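RE68036p (Drosophila melanogaster, PDB 1SQH) is of unknown function but probably works as an acyltransferase, perhaps one that transfers acyl groups to the amino group of glycine. Local coordinates at residues R47-A52 with L59-L64; T200-L205 with L234-V239; F208-G213 with R258-G263; L251-M256 with K284-Q289. One frame throughout, in Å; residues are numbered along the deposited sequence.

Contact 1 of 4, residues R47-A52 with L59-L64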
loop_
_atom_site.group_PDB
_atom_site.type_symbol
_atom_site.label_atom_id
_atom_site.label_comp_id
_atom_site.label_asym_id
_atom_site.label_seq_id
_atom_site.Cartn_x
_atom_site.Cartn_y
_atom_site.Cartn_z
ATOM N N ARG A 47 -10.691 11.088 -6.176
ATOM C CA ARG A 47 -11.620 12.161 -5.837
ATOM C C ARG A 47 -10.874 13.428 -5.398
ATOM O O ARG A 47 -11.118 14.515 -5.923
ATOM C CB ARG A 47 -12.538 11.702 -4.709
ATOM C CG ARG A 47 -13.710 12.619 -4.415
ATOM C CD ARG A 47 -14.842 12.368 -5.392
ATOM N NE ARG A 47 -16.063 13.060 -4.988
ATOM C CZ ARG A 47 -17.207 13.004 -5.659
ATOM N NH1 ARG A 47 -18.270 13.667 -5.218
ATOM N NH2 ARG A 47 -17.287 12.284 -6.774
ATOM N N GLN A 48 -9.956 13.278 -4.441
ATOM C CA GLN A 48 -9.184 14.409 -3.923
ATOM C C GLN A 48 -8.354 15.107 -5.003
ATOM O O GLN A 48 -8.482 16.309 -5.220
ATOM C CB GLN A 48 -8.244 13.944 -2.811
ATOM C CG GLN A 48 -8.895 13.172 -1.676
ATOM C CD GLN A 48 -7.860 12.605 -0.715
ATOM O OE1 GLN A 48 -7.070 13.347 -0.127
ATOM N NE2 GLN A 48 -7.854 11.286 -0.560
ATOM N N LEU A 49 -7.487 14.346 -5.663
ATOM C CA LEU A 49 -6.633 14.880 -6.715
ATOM C C LEU A 49 -7.455 15.591 -7.782
ATOM O O LEU A 49 -6.969 16.522 -8.437
ATOM C CB LEU A 49 -5.823 13.752 -7.360
ATOM C CG LEU A 49 -4.836 13.028 -6.440
ATOM C CD1 LEU A 49 -4.137 11.921 -7.196
ATOM C CD2 LEU A 49 -3.834 14.026 -5.897
ATOM N N SER A 50 -8.696 15.141 -7.954
ATOM C CA SER A 50 -9.605 15.736 -8.924
ATOM C C SER A 50 -9.990 17.139 -8.446
ATOM O O SER A 50 -9.771 18.130 -9.151
ATOM C CB SER A 50 -10.859 14.872 -9.063
ATOM O OG SER A 50 -11.788 15.471 -9.948
ATOM N N GLU A 51 -10.560 17.212 -7.245
ATOM C CA GLU A 51 -10.968 18.486 -6.671
ATOM C C GLU A 51 -9.789 19.442 -6.551
ATOM O O GLU A 51 -9.969 20.660 -6.518
ATOM C CB GLU A 51 -11.589 18.271 -5.293
ATOM C CG GLU A 51 -12.801 17.363 -5.307
ATOM C CD GLU A 51 -13.504 17.307 -3.965
ATOM O OE1 GLU A 51 -12.810 17.128 -2.941
ATOM O OE2 GLU A 51 -14.750 17.433 -3.935
ATOM N N ALA A 52 -8.583 18.885 -6.479
ATOM C CA ALA A 52 -7.366 19.686 -6.373
ATOM C C ALA A 52 -6.911 20.087 -7.773
ATOM O O ALA A 52 -5.776 20.521 -7.969
ATOM C CB ALA A 52 -6.266 18.883 -5.675
ATOM N N LEU A 59 3.310 14.326 -13.606
ATOM C CA LEU A 59 4.519 13.634 -13.175
ATOM C C LEU A 59 4.820 13.596 -11.662
ATOM O O LEU A 59 5.279 12.568 -11.155
ATOM C CB LEU A 59 5.727 14.194 -13.946
ATOM C CG LEU A 59 6.956 13.283 -14.118
ATOM C CD1 LEU A 59 7.713 13.678 -15.390
ATOM C CD2 LEU A 59 7.854 13.355 -12.887
ATOM N N ASN A 60 4.567 14.677 -10.926
ATOM C CA ASN A 60 4.877 14.626 -9.501
ATOM C C ASN A 60 3.734 14.176 -8.583
ATOM O O ASN A 60 3.776 14.369 -7.369
ATOM C CB ASN A 60 5.492 15.955 -9.020
ATOM C CG ASN A 60 4.604 17.147 -9.269
ATOM O OD1 ASN A 60 3.420 17.133 -8.927
ATOM N ND2 ASN A 60 5.175 18.205 -9.852
ATOM N N HIS A 61 2.721 13.552 -9.174
ATOM C CA HIS A 61 1.597 13.016 -8.410
ATOM C C HIS A 61 1.177 11.664 -8.982
ATOM O O HIS A 61 0.233 11.048 -8.494
ATOM C CB HIS A 61 0.393 13.959 -8.427
ATOM C CG HIS A 61 0.537 15.149 -7.530
ATOM N ND1 HIS A 61 1.264 16.266 -7.879
ATOM C CD2 HIS A 61 0.022 15.406 -6.302
ATOM C CE1 HIS A 61 1.186 17.162 -6.910
ATOM N NE2 HIS A 61 0.439 16.664 -5.942
ATOM N N ILE A 62 1.880 11.203 -10.014
ATOM C CA ILE A 62 1.549 9.924 -10.625
ATOM C C ILE A 62 1.589 8.766 -9.632
ATOM O O ILE A 62 0.881 7.774 -9.803
ATOM C CB ILE A 62 2.503 9.567 -11.767
ATOM C CG1 ILE A 62 3.941 9.635 -11.272
ATOM C CG2 ILE A 62 2.277 10.490 -12.945
ATOM C CD1 ILE A 62 4.882 8.752 -12.045
ATOM N N SER A 63 2.425 8.888 -8.606
ATOM C CA SER A 63 2.552 7.839 -7.599
ATOM C C SER A 63 1.225 7.648 -6.855
ATOM O O SER A 63 1.012 6.628 -6.201
ATOM C CB SER A 63 3.665 8.190 -6.606
ATOM O OG SER A 63 3.306 9.319 -5.825
ATOM N N LEU A 64 0.339 8.633 -6.978
ATOM C CA LEU A 64 -0.979 8.594 -6.347
ATOM C C LEU A 64 -2.074 8.133 -7.328
ATOM O O LEU A 64 -3.271 8.274 -7.057
ATOM C CB LEU A 64 -1.327 9.978 -5.793
ATOM C CG LEU A 64 -0.957 10.263 -4.331
ATOM C CD1 LEU A 64 0.450 9.792 -4.038
ATOM C CD2 LEU A 64 -1.101 11.754 -4.041
#

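Contact 2 of 4, residues T200-L205 with L234-V239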
loop_
_atom_site.group_PDB
_atom_site.type_symbol
_atom_site.label_atom_id
_atom_site.label_comp_id
_atom_site.label_asym_id
_atom_site.label_seq_id
_atom_site.Cartn_x
_atom_site.Cartn_y
_atom_site.Cartn_z
ATOM N N THR A 200 9.519 12.105 -4.217
ATOM C CA THR A 200 8.334 12.803 -4.682
ATOM C C THR A 200 7.048 12.060 -4.312
ATOM O O THR A 200 6.005 12.688 -4.119
ATOM C CB THR A 200 8.416 13.096 -6.209
ATOM O OG1 THR A 200 7.095 13.257 -6.745
ATOM C CG2 THR A 200 9.162 11.992 -6.938
ATOM N N TYR A 201 7.120 10.734 -4.192
ATOM C CA TYR A 201 5.958 9.949 -3.772
ATOM C C TYR A 201 5.674 10.369 -2.337
ATOM O O TYR A 201 4.545 10.721 -1.997
ATOM C CB TYR A 201 6.264 8.447 -3.807
ATOM C CG TYR A 201 5.220 7.567 -3.128
ATOM C CD1 TYR A 201 3.855 7.795 -3.306
ATOM C CD2 TYR A 201 5.601 6.463 -2.359
ATOM C CE1 TYR A 201 2.894 6.943 -2.738
ATOM C CE2 TYR A 201 4.650 5.603 -1.789
ATOM C CZ TYR A 201 3.302 5.849 -1.985
ATOM O OH TYR A 201 2.357 4.995 -1.455
ATOM N N LEU A 202 6.711 10.348 -1.500
ATOM C CA LEU A 202 6.547 10.742 -0.103
ATOM C C LEU A 202 5.979 12.164 0.017
ATOM O O LEU A 202 5.138 12.437 0.878
ATOM C CB LEU A 202 7.880 10.625 0.645
ATOM C CG LEU A 202 8.140 9.304 1.392
ATOM C CD1 LEU A 202 7.857 8.132 0.490
ATOM C CD2 LEU A 202 9.581 9.251 1.880
ATOM N N GLN A 203 6.430 13.063 -0.858
ATOM C CA GLN A 203 5.947 14.441 -0.843
ATOM C C GLN A 203 4.452 14.507 -1.188
ATOM O O GLN A 203 3.713 15.351 -0.658
ATOM C CB GLN A 203 6.780 15.301 -1.806
ATOM C CG GLN A 203 7.952 16.000 -1.119
ATOM C CD GLN A 203 9.011 16.505 -2.086
ATOM O OE1 GLN A 203 8.708 16.865 -3.224
ATOM N NE2 GLN A 203 10.262 16.547 -1.629
ATOM N N ALA A 204 4.007 13.610 -2.066
ATOM C CA ALA A 204 2.594 13.565 -2.436
ATOM C C ALA A 204 1.776 13.067 -1.233
ATOM O O ALA A 204 0.691 13.595 -0.938
ATOM C CB ALA A 204 2.389 12.639 -3.638
ATOM N N LEU A 205 2.310 12.058 -0.541
ATOM C CA LEU A 205 1.658 11.484 0.634
ATOM C C LEU A 205 1.515 12.459 1.806
ATOM O O LEU A 205 0.505 12.448 2.513
ATOM C CB LEU A 205 2.412 10.236 1.102
ATOM C CG LEU A 205 2.156 8.947 0.316
ATOM C CD1 LEU A 205 3.082 7.833 0.796
ATOM C CD2 LEU A 205 0.700 8.546 0.500
ATOM N N LEU A 234 -1.908 2.026 8.041
ATOM C CA LEU A 234 -0.632 2.527 8.558
ATOM C C LEU A 234 0.553 2.065 7.736
ATOM O O LEU A 234 0.557 0.950 7.219
ATOM C CB LEU A 234 -0.411 2.063 10.004
ATOM C CG LEU A 234 -0.969 2.832 11.204
ATOM C CD1 LEU A 234 -2.385 3.299 10.942
ATOM C CD2 LEU A 234 -0.899 1.929 12.438
ATOM N N GLY A 235 1.567 2.919 7.644
ATOM C CA GLY A 235 2.764 2.557 6.907
ATOM C C GLY A 235 3.995 3.403 7.213
ATOM O O GLY A 235 3.903 4.468 7.827
HETATM N N MSE A 236 5.150 2.902 6.778
HETATM C CA MSE A 236 6.432 3.578 6.937
HETATM C C MSE A 236 6.741 4.091 8.336
HETATM O O MSE A 236 7.320 5.172 8.496
HETATM C CB MSE A 236 6.514 4.737 5.947
HETATM C CG MSE A 236 6.514 4.292 4.504
HETATM SE SE MSE A 236 5.645 5.577 3.369
HETATM C CE MSE A 236 3.823 4.915 3.615
ATOM N N LEU A 237 6.360 3.319 9.349
ATOM C CA LEU A 237 6.618 3.718 10.726
ATOM C C LEU A 237 8.109 3.628 10.982
ATOM O O LEU A 237 8.771 2.708 10.513
ATOM C CB LEU A 237 5.896 2.788 11.710
ATOM C CG LEU A 237 6.241 2.990 13.197
ATOM C CD1 LEU A 237 5.789 4.382 13.630
ATOM C CD2 LEU A 237 5.563 1.919 14.059
ATOM N N GLN A 238 8.650 4.594 11.702
ATOM C CA GLN A 238 10.059 4.524 12.043
ATOM C C GLN A 238 10.454 5.503 13.130
ATOM O O GLN A 238 9.920 6.612 13.214
ATOM C CB GLN A 238 10.942 4.732 10.814
ATOM C CG GLN A 238 12.407 4.428 11.109
ATOM C CD GLN A 238 13.253 4.297 9.862
ATOM O OE1 GLN A 238 14.422 3.918 9.939
ATOM N NE2 GLN A 238 12.671 4.610 8.702
ATOM N N VAL A 239 11.382 5.059 13.971
ATOM C CA VAL A 239 11.910 5.867 15.057
ATOM C C VAL A 239 13.431 5.855 14.936
ATOM O O VAL A 239 14.049 4.785 14.870
ATOM C CB VAL A 239 11.512 5.294 16.443
ATOM C CG1 VAL A 239 12.202 6.080 17.548
ATOM C CG2 VAL A 239 9.998 5.349 16.625
#

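Contact 3 of 4, residues F208-G213 with R258-G263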
loop_
_atom_site.group_PDB
_atom_site.type_symbol
_atom_site.label_atom_id
_atom_site.label_comp_id
_atom_site.label_asym_id
_atom_site.label_seq_id
_atom_site.Cartn_x
_atom_site.Cartn_y
_atom_site.Cartn_z
ATOM N N PHE A 208 -1.535 14.720 0.465
ATOM C CA PHE A 208 -2.881 14.157 0.376
ATOM C C PHE A 208 -3.285 13.079 1.372
ATOM O O PHE A 208 -4.470 12.728 1.463
ATOM C CB PHE A 208 -3.102 13.661 -1.043
ATOM C CG PHE A 208 -3.213 14.768 -2.034
ATOM C CD1 PHE A 208 -4.347 15.578 -2.054
ATOM C CD2 PHE A 208 -2.171 15.053 -2.906
ATOM C CE1 PHE A 208 -4.440 16.655 -2.932
ATOM C CE2 PHE A 208 -2.256 16.131 -3.786
ATOM C CZ PHE A 208 -3.392 16.931 -3.795
ATOM N N ASN A 209 -2.320 12.551 2.116
ATOM C CA ASN A 209 -2.608 11.515 3.106
ATOM C C ASN A 209 -2.335 12.049 4.507
ATOM O O ASN A 209 -1.718 13.109 4.670
ATOM C CB ASN A 209 -1.727 10.282 2.840
ATOM C CG ASN A 209 -2.530 9.071 2.366
ATOM O OD1 ASN A 209 -3.646 9.208 1.854
ATOM N ND2 ASN A 209 -1.959 7.884 2.528
ATOM N N LYS A 210 -2.799 11.331 5.525
ATOM C CA LYS A 210 -2.521 11.754 6.897
ATOM C C LYS A 210 -1.114 11.263 7.254
ATOM O O LYS A 210 -0.624 10.285 6.683
ATOM C CB LYS A 210 -3.540 11.166 7.883
ATOM C CG LYS A 210 -4.948 11.731 7.740
ATOM C CD LYS A 210 -5.884 11.142 8.791
ATOM C CE LYS A 210 -7.350 11.502 8.534
ATOM N NZ LYS A 210 -7.694 12.911 8.862
ATOM N N SER A 211 -0.464 11.965 8.179
ATOM C CA SER A 211 0.875 11.605 8.629
ATOM C C SER A 211 1.091 12.152 10.040
ATOM O O SER A 211 0.336 13.010 10.503
ATOM C CB SER A 211 1.926 12.182 7.684
ATOM O OG SER A 211 1.891 13.595 7.706
ATOM N N LEU A 212 2.104 11.638 10.732
ATOM C CA LEU A 212 2.406 12.098 12.081
ATOM C C LEU A 212 3.896 12.048 12.353
ATOM O O LEU A 212 4.564 11.066 12.036
ATOM C CB LEU A 212 1.667 11.253 13.124
ATOM C CG LEU A 212 0.182 11.530 13.368
ATOM C CD1 LEU A 212 -0.327 10.673 14.531
ATOM C CD2 LEU A 212 -0.017 12.999 13.700
ATOM N N GLY A 213 4.415 13.116 12.940
ATOM C CA GLY A 213 5.827 13.156 13.249
ATOM C C GLY A 213 6.067 13.537 14.695
ATOM O O GLY A 213 5.266 14.256 15.303
ATOM N N ARG A 258 -6.242 5.890 15.470
ATOM C CA ARG A 258 -7.369 6.687 15.943
ATOM C C ARG A 258 -7.706 7.795 14.953
ATOM O O ARG A 258 -8.854 7.932 14.544
ATOM C CB ARG A 258 -7.041 7.332 17.286
ATOM C CG ARG A 258 -7.330 6.475 18.487
ATOM C CD ARG A 258 -8.655 6.861 19.121
ATOM N NE ARG A 258 -8.742 8.293 19.407
ATOM C CZ ARG A 258 -9.362 8.798 20.467
ATOM N NH1 ARG A 258 -9.936 7.989 21.350
ATOM N NH2 ARG A 258 -9.444 10.109 20.624
ATOM N N GLU A 259 -6.700 8.579 14.567
ATOM C CA GLU A 259 -6.930 9.695 13.652
ATOM C C GLU A 259 -7.582 9.260 12.353
ATOM O O GLU A 259 -8.524 9.902 11.887
ATOM C CB GLU A 259 -5.627 10.458 13.341
ATOM C CG GLU A 259 -5.848 11.656 12.396
ATOM C CD GLU A 259 -4.604 12.523 12.175
ATOM O OE1 GLU A 259 -4.593 13.294 11.194
ATOM O OE2 GLU A 259 -3.645 12.452 12.974
ATOM N N ILE A 260 -7.097 8.171 11.765
ATOM C CA ILE A 260 -7.673 7.713 10.514
ATOM C C ILE A 260 -9.112 7.266 10.711
ATOM O O ILE A 260 -9.991 7.651 9.959
ATOM C CB ILE A 260 -6.872 6.531 9.896
ATOM C CG1 ILE A 260 -5.487 7.011 9.441
ATOM C CG2 ILE A 260 -7.658 5.939 8.707
ATOM C CD1 ILE A 260 -4.620 5.913 8.836
ATOM N N ALA A 261 -9.346 6.450 11.726
ATOM C CA ALA A 261 -10.687 5.932 11.990
ATOM C C ALA A 261 -11.716 7.012 12.294
ATOM O O ALA A 261 -12.896 6.857 11.986
ATOM C CB ALA A 261 -10.641 4.921 13.140
ATOM N N ARG A 262 -11.280 8.116 12.881
ATOM C CA ARG A 262 -12.239 9.157 13.203
ATOM C C ARG A 262 -12.427 10.148 12.065
ATOM O O ARG A 262 -13.326 10.980 12.100
ATOM C CB ARG A 262 -11.820 9.874 14.482
ATOM C CG ARG A 262 -11.764 8.938 15.668
ATOM C CD ARG A 262 -12.169 9.654 16.926
ATOM N NE ARG A 262 -12.235 8.761 18.081
ATOM C CZ ARG A 262 -12.665 9.145 19.280
ATOM N NH1 ARG A 262 -13.064 10.399 19.472
ATOM N NH2 ARG A 262 -12.697 8.282 20.284
ATOM N N GLY A 263 -11.578 10.042 11.050
ATOM C CA GLY A 263 -11.683 10.935 9.915
ATOM C C GLY A 263 -12.355 10.238 8.750
ATOM O O GLY A 263 -12.844 10.886 7.829
HETATM O O HOH W 1 -2.184 13.841 9.721
#

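Contact 4 of 4, residues L251-M256 with K284-Q289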
loop_
_atom_site.group_PDB
_atom_site.type_symbol
_atom_site.label_atom_id
_atom_site.label_comp_id
_atom_site.label_asym_id
_atom_site.label_seq_id
_atom_site.Cartn_x
_atom_site.Cartn_y
_atom_site.Cartn_z
ATOM N N LEU A 251 3.210 4.684 20.228
ATOM C CA LEU A 251 2.416 5.903 20.318
ATOM C C LEU A 251 1.978 6.337 18.921
ATOM O O LEU A 251 0.803 6.641 18.698
ATOM C CB LEU A 251 3.223 7.016 21.006
ATOM C CG LEU A 251 2.433 8.273 21.385
ATOM C CD1 LEU A 251 3.101 8.968 22.552
ATOM C CD2 LEU A 251 2.327 9.196 20.195
ATOM N N LEU A 252 2.917 6.362 17.977
ATOM C CA LEU A 252 2.576 6.754 16.612
ATOM C C LEU A 252 1.476 5.853 16.078
ATOM O O LEU A 252 0.432 6.331 15.622
ATOM C CB LEU A 252 3.793 6.668 15.672
ATOM C CG LEU A 252 4.739 7.873 15.497
ATOM C CD1 LEU A 252 3.928 9.160 15.366
ATOM C CD2 LEU A 252 5.665 7.981 16.661
ATOM N N ALA A 253 1.690 4.545 16.154
ATOM C CA ALA A 253 0.696 3.608 15.644
ATOM C C ALA A 253 -0.687 3.790 16.260
ATOM O O ALA A 253 -1.701 3.696 15.565
ATOM C CB ALA A 253 1.175 2.164 15.837
ATOM N N ALA A 254 -0.744 4.036 17.560
ATOM C CA ALA A 254 -2.042 4.207 18.208
ATOM C C ALA A 254 -2.704 5.491 17.715
ATOM O O ALA A 254 -3.868 5.483 17.295
ATOM C CB ALA A 254 -1.877 4.231 19.734
ATOM N N ALA A 255 -1.949 6.590 17.734
ATOM C CA ALA A 255 -2.469 7.883 17.308
ATOM C C ALA A 255 -2.955 7.862 15.859
ATOM O O ALA A 255 -4.086 8.278 15.567
ATOM C CB ALA A 255 -1.409 8.954 17.489
HETATM N N MSE A 256 -2.113 7.385 14.946
HETATM C CA MSE A 256 -2.525 7.327 13.550
HETATM C C MSE A 256 -3.789 6.462 13.365
HETATM O O MSE A 256 -4.683 6.825 12.600
HETATM C CB MSE A 256 -1.393 6.780 12.682
HETATM C CG MSE A 256 -1.677 6.864 11.201
HETATM SE SE MSE A 256 -1.493 8.688 10.540
HETATM C CE MSE A 256 -3.303 9.268 10.831
ATOM N N LYS A 284 0.091 -5.599 17.551
ATOM C CA LYS A 284 -0.735 -6.579 18.220
ATOM C C LYS A 284 -1.239 -6.021 19.547
ATOM O O LYS A 284 -2.393 -6.226 19.901
ATOM C CB LYS A 284 0.077 -7.847 18.462
ATOM C CG LYS A 284 -0.710 -9.115 18.319
ATOM C CD LYS A 284 0.237 -10.299 18.405
ATOM C CE LYS A 284 -0.368 -11.558 17.816
ATOM N NZ LYS A 284 0.651 -12.646 17.820
ATOM N N ARG A 285 -0.369 -5.313 20.265
ATOM C CA ARG A 285 -0.712 -4.731 21.564
ATOM C C ARG A 285 -1.837 -3.699 21.431
ATOM O O ARG A 285 -2.650 -3.519 22.340
ATOM C CB ARG A 285 0.525 -4.077 22.190
ATOM C CG ARG A 285 0.344 -3.637 23.635
ATOM C CD ARG A 285 1.590 -2.926 24.164
ATOM N NE ARG A 285 1.519 -2.705 25.608
ATOM C CZ ARG A 285 0.847 -1.714 26.196
ATOM N NH1 ARG A 285 0.186 -0.830 25.468
ATOM N NH2 ARG A 285 0.819 -1.620 27.521
ATOM N N ILE A 286 -1.880 -3.022 20.294
ATOM C CA ILE A 286 -2.916 -2.033 20.052
ATOM C C ILE A 286 -4.228 -2.743 19.717
ATOM O O ILE A 286 -5.313 -2.180 19.898
ATOM C CB ILE A 286 -2.511 -1.087 18.895
ATOM C CG1 ILE A 286 -1.414 -0.137 19.391
ATOM C CG2 ILE A 286 -3.729 -0.327 18.382
ATOM C CD1 ILE A 286 -0.752 0.685 18.314
ATOM N N GLY A 287 -4.118 -3.984 19.237
ATOM C CA GLY A 287 -5.304 -4.757 18.897
ATOM C C GLY A 287 -5.314 -5.372 17.507
ATOM O O GLY A 287 -6.209 -6.150 17.181
ATOM N N TYR A 288 -4.334 -5.016 16.683
ATOM C CA TYR A 288 -4.243 -5.540 15.317
ATOM C C TYR A 288 -4.061 -7.055 15.321
ATOM O O TYR A 288 -3.364 -7.594 16.181
ATOM C CB TYR A 288 -3.049 -4.915 14.575
ATOM C CG TYR A 288 -3.293 -3.539 13.998
ATOM C CD1 TYR A 288 -3.673 -3.373 12.664
ATOM C CD2 TYR A 288 -3.152 -2.398 14.792
ATOM C CE1 TYR A 288 -3.904 -2.095 12.135
ATOM C CE2 TYR A 288 -3.380 -1.122 14.280
ATOM C CZ TYR A 288 -3.754 -0.973 12.955
ATOM O OH TYR A 288 -3.962 0.300 12.459
ATOM N N GLN A 289 -4.677 -7.736 14.357
ATOM C CA GLN A 289 -4.521 -9.183 14.267
ATOM C C GLN A 289 -3.993 -9.517 12.879
ATOM O O GLN A 289 -4.230 -8.782 11.919
ATOM C CB GLN A 289 -5.849 -9.905 14.496
ATOM C CG GLN A 289 -6.913 -9.512 13.505
ATOM C CD GLN A 289 -8.187 -10.328 13.654
ATOM O OE1 GLN A 289 -8.230 -11.509 13.300
ATOM N NE2 GLN A 289 -9.238 -9.694 14.178
#

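Contact 1 of 4, residues R47-A52 with L59-L64
Leu-49, on the last turn of helix 34-51, reaches across to His-61 and Leu-64 in the loop that carries the chain on to strand 67-71; this is a helix-to-loop contact in the N-terminal, acetyltransferase-like half of the protein. With CG set beside the backbone N (chi1 -63°), the isobutyl group of Leu-49 points at the loop and brings both of its methyls to it. CD1 lies on Leu-64, 3.7 Å from its CB. CD2 is shared between the two partners, 4.0 Å from Leu-64 CD2 and 4.1 Å from His-61 CD2. The two leucine side chains meet at about a right angle, a methyl of Leu-49 on the CB of Leu-64, while CD2 of Leu-49 approaches the imidazole obliquely, nearest its CD2. The ring nitrogen ND1 is engaged elsewhere, hydrogen-bonded to Asp-58 OD2, which probably limits rotation of the ring. Phe-208 and Ala-204 of helix 199-208 pack on this cluster as well, bringing the second half of the chain against it. Replacing Leu-49 with an alanine would probably open a gap between helix and loop, leaving Leu-64 CB and His-61 CD2 without the methyls that now cover them from the helix side. The loop keeps its own shape through a tight turn, in which Leu-64 N donates to His-61 O at 2.9 Å, and Leu-64 O is in turn held by Gln-42 NE2 of the helix.

Contact 2 of 4, residues T200-L205 with L234-V239
The last strand, 234-239, of the four-stranded antiparallel sheet meets helix 199-208 here, with Met-236 of the strand facing Leu-202 and Leu-205 of the helix. The deposited residue is selenomethionine, and its chain bends at both chi2 and chi3, which carries CE across the helix face to the Leu-205 side while SE lies nearer Leu-202. CE is 4.1 Å from Leu-205 CD1, and the two side chains approach each other at a slant. The selenium takes the second partner, with SE at 4.4 Å from Leu-202 CD1. These are loose, purely apolar contacts. Leu-205 CD1 is itself seated over one face of the Tyr-201 ring, toward its rim, so the methyl touches both the ring and CE. Met-236 has positive phi and psi (49° and 38°), and three residue steps from Gly-235 to Gln-238 match two from Phe-227 to Trp-225 in the backbone pairing. That is consistent with a beta bulge, as GNAT acyltransferases have in the strand before their cofactor-binding helix. A CB at Gly-235 would crowd Met-236 CE at 3.2 Å. Around the contact, Leu-234 pairs through its backbone with Thr-269 of strand 268-273, strand 222-228 adds Phe-227 against Met-236, helix 184-189 lies on Leu-202 through Val-187 and His-188, and helix 248-263 packs on the strand through Leu-234 and Leu-237.

Contact 3 of 4, residues F208-G213 with R258-G263
Lys-210 and Glu-259 extend toward each other from opposite directions where strand 211-216 of the four-stranded sheet packs on helix 248-263, in the FR47-like, acetyltransferase-type half of the chain. The lysine runs straight from CB to CE and bends only at the end, where chi4 of -74° folds NZ over beside the glutamate. Contact is thus mainly lengthwise: Lys-210 CD lies 3.6 Å from Glu-259 CG, with OE1 of the same carboxylate near the methylenes. The salt bridge between them is long, Lys-210 NZ to Glu-259 OE1 being 3.9 Å. Glu-259 owes its reach to an extended chain with CG opposite the backbone N (chi1 -179°). Its other oxygen, OE2, comes 3.7 Å from Leu-212 CD2, whose side chain crosses it at a slant. Ile-260 supplies apolar backing, its CG1 lying 4.2 Å from Lys-210 CD. With an alanine in place of Lys-210 the methylenes over Glu-259 and Ile-260 are gone, and the carboxylate would probably be left without the lysine's charge and be freer to turn. A CB on Gly-263 would lie a tight 3.1 Å from Lys-210 NZ. A water completes the link: it accepts from Ser-211 N at 3.0 Å and donates to Glu-259 OE1 at 2.9 Å, joining strand backbone to helix carboxylate.

Contact 4 of 4, residues L251-M256 with K284-Q289
Ile-286, at the end of helix 277-286, drives its CD1 methyl against Ala-253 and Ala-254 of helix 248-263, a helix-to-helix contact within the FR47-like region. The apolar part rests on that methyl alone. Setting CG1 beside the backbone N (chi1 -73°) and CD1 opposite CA (chi2 170°) extends the longer branch straight at the neighbouring helix. CD1 then lies 3.5 Å from Ala-253 CB, tighter than usual for two carbons, and 4.0 Å from Ala-254 CB. It also comes 3.4 Å from Ala-254 N, so the methyl bears on the backbone between the two alanines as well as on their side chains. The small alanines let the chains draw close, the CA atoms of Ala-254 and Ile-286 being 6.6 Å apart. Outside the two segments, Pro-168 also touches Ala-254.

Gly-287 ends helix 277-286 in a Schellman motif; its phi of 129° is one at which a CB would be jammed against the carbonyl O of Ile-286. The chain then turns into strand 289-299.

Polar bonding lies beside the apolar patch. Tyr-288 OH hydrogen-bonds to Ser-257 OG, which ties the turn after helix 277-286 to helix 248-263 one residue beyond Met-256. Ser-257 OG also hydrogen-bonds to Ala-253 O.

With no hydrogen bond joining the two segments directly, the chemistry implies a non-directional grip: one methyl set against two alanines and a backbone N, dependent on CB groups small enough to let CD1 in, with the Tyr-288 bond merely lying alongside.

From the N terminus, contact 1 comes first and closes a short loop between helix 34-51 and the run before strand 67-71. It lies in series with all the others, yet helix 199-208 touches it, joining the two halves of the chain. Contact 2 then closes the span from that helix to strand 234-239, and contact 3 starts inside this span and ends beyond it, on helix 248-263, so the two cross. Contact 4 opens on the same helix, before contact 3 has closed, so these cross as well, whereas contacts 2 and 4 follow in series. Together, contacts 2 to 4 tie the four-stranded sheet to helices 199-208 and 248-263, and the latter to helix 277-286.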